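Local coordinates for protein giant-lens (PDB 3CGU) that inhibits epidermal growth factor receptor signalling in Drosophila by sequestering the activating ligand Spitz, without binding the receptor itself, at residues A[156-161]-A[174-179]. Residues are numbered along the deposited sequence; the frame is centred on the assembly and turned at random.
Sequences PCKLFT and INSLCQ
The carbonyl oxygen N175 O is gripped twice from across the hairpin: L159 N donates a hydrogen bond of 2.9 Å lying in the carbonyl plane, and K158 CA brings a weaker C-H contact at 3.3 Å. L159 O in turn accepts the N-H of N175, with N175 N at 3.0 Å and an N-H...O angle of 165°, so L159 and N175 form a hydrogen-bonded antiparallel pair. This pair is flanked by the non-hydrogen-bonded pairs K158-S176 and F160-I174. Past the end of the regular strand one more bond, from L177 N to C157 O at 2.8 Å, holds the two segments together, although its donor stands 46° above the carbonyl plane.

Side chains sort by alternation. K158, F160, S176 and I174 share one face. K158 bends at chi2, chi3 and chi4, and its CD lies 3.8 Å from S176 CB; the small serine suits a place beside a long aliphatic chain. Branched I174 suits a strand and lies side by side with F160, though the exact placing of the isoleucine end is doubtful. On the L159 and N175 face, L177 has CG anti to the carbonyl carbon (chi1 -61°) and lays its CD1 3.6 Å from L159 CD1 and 4.2 Å from P156 CB. Leucine side chains and a proline ring, with no polar groups to satisfy, can pack together here, and Y123 of strand 122-129 also touches both leucines.

The pair is the open end of hairpin 158-166/169-176 in the third two-fingered repeat. Each segment is tied elsewhere by a disulfide, C157 to C186 and C178 to C151, which accounts for cysteine at both places. Strand 206-215 flanks the first strand, C157 and K158 both facing G211 in a classic beta bulge, while beside I174 and N175 a strand of the second subunit continues the sheet.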
# COMPACT_ATOMS: atom_id res chain seq x y z
N PRO A 156 12.21 19.31 -8.55
CA PRO A 156 11.86 18.00 -9.10
C PRO A 156 10.40 17.97 -9.56
O PRO A 156 9.55 18.55 -8.90
CB PRO A 156 12.07 17.04 -7.92
CG PRO A 156 12.73 17.85 -6.83
CD PRO A 156 12.42 19.27 -7.09
N CYS A 157 10.13 17.29 -10.67
CA CYS A 157 8.76 17.16 -11.17
C CYS A 157 8.13 15.84 -10.75
O CYS A 157 6.91 15.69 -10.77
CB CYS A 157 8.70 17.29 -12.71
SG CYS A 157 9.81 16.17 -13.61
N LYS A 158 8.97 14.89 -10.37
CA LYS A 158 8.52 13.54 -10.07
C LYS A 158 9.43 12.98 -8.99
O LYS A 158 10.63 13.20 -9.02
CB LYS A 158 8.60 12.69 -11.33
CG LYS A 158 7.53 11.60 -11.50
CD LYS A 158 6.18 12.18 -11.92
CE LYS A 158 5.92 12.10 -13.43
NZ LYS A 158 5.60 10.73 -13.89
N LEU A 159 8.86 12.28 -8.02
CA LEU A 159 9.67 11.52 -7.06
C LEU A 159 9.21 10.07 -7.04
O LEU A 159 8.02 9.79 -6.94
CB LEU A 159 9.61 12.14 -5.66
CG LEU A 159 10.86 12.93 -5.23
CD1 LEU A 159 10.49 14.17 -4.44
CD2 LEU A 159 11.88 12.06 -4.46
N PHE A 160 10.15 9.14 -7.21
CA PHE A 160 9.86 7.72 -7.19
C PHE A 160 10.32 7.16 -5.86
O PHE A 160 11.46 7.37 -5.48
CB PHE A 160 10.62 7.01 -8.31
CG PHE A 160 10.33 7.54 -9.68
CD1 PHE A 160 9.33 6.98 -10.45
CD2 PHE A 160 11.04 8.61 -10.17
CE1 PHE A 160 9.05 7.47 -11.70
CE2 PHE A 160 10.76 9.11 -11.42
CZ PHE A 160 9.76 8.54 -12.19
N THR A 161 9.44 6.45 -5.15
CA THR A 161 9.81 5.78 -3.90
C THR A 161 9.67 4.29 -4.12
O THR A 161 8.58 3.80 -4.33
CB THR A 161 8.88 6.20 -2.74
OG1 THR A 161 8.96 7.61 -2.55
CG2 THR A 161 9.29 5.54 -1.44
N ILE A 174 4.78 6.57 -7.17
CA ILE A 174 5.21 7.64 -8.06
C ILE A 174 4.39 8.90 -7.83
O ILE A 174 3.18 8.95 -8.12
CB ILE A 174 5.26 7.19 -9.56
CG1 ILE A 174 5.07 8.39 -10.48
CG2 ILE A 174 4.20 6.14 -9.85
CD1 ILE A 174 6.37 9.01 -10.90
N ASN A 175 5.05 9.91 -7.27
CA ASN A 175 4.44 11.20 -7.01
C ASN A 175 4.79 12.24 -8.06
O ASN A 175 5.97 12.55 -8.30
CB ASN A 175 4.87 11.72 -5.64
CG ASN A 175 3.96 11.21 -4.53
OD1 ASN A 175 4.31 10.28 -3.81
ND2 ASN A 175 2.77 11.80 -4.41
N SER A 176 3.75 12.79 -8.68
CA SER A 176 3.91 13.87 -9.64
C SER A 176 3.78 15.22 -8.91
O SER A 176 2.71 15.56 -8.38
CB SER A 176 2.88 13.71 -10.77
OG SER A 176 2.92 14.80 -11.68
N LEU A 177 4.88 15.96 -8.84
CA LEU A 177 4.95 17.15 -8.00
C LEU A 177 4.57 18.44 -8.71
O LEU A 177 3.84 19.24 -8.16
CB LEU A 177 6.35 17.30 -7.43
CG LEU A 177 6.78 16.14 -6.55
CD1 LEU A 177 8.27 16.21 -6.34
CD2 LEU A 177 6.04 16.19 -5.24
N CYS A 178 5.07 18.64 -9.92
CA CYS A 178 4.71 19.85 -10.66
C CYS A 178 4.62 19.67 -12.18
O CYS A 178 4.93 18.62 -12.72
CB CYS A 178 5.63 21.02 -10.29
SG CYS A 178 7.40 20.69 -10.44
N GLN A 179 4.17 20.72 -12.85
CA GLN A 179 3.95 20.68 -14.29
C GLN A 179 5.18 21.14 -15.06
O GLN A 179 5.55 22.30 -14.97
CB GLN A 179 2.79 21.61 -14.63
CG GLN A 179 2.70 21.96 -16.09
CD GLN A 179 2.20 20.81 -16.92
OE1 GLN A 179 1.24 20.95 -17.70
NE2 GLN A 179 2.85 19.65 -16.75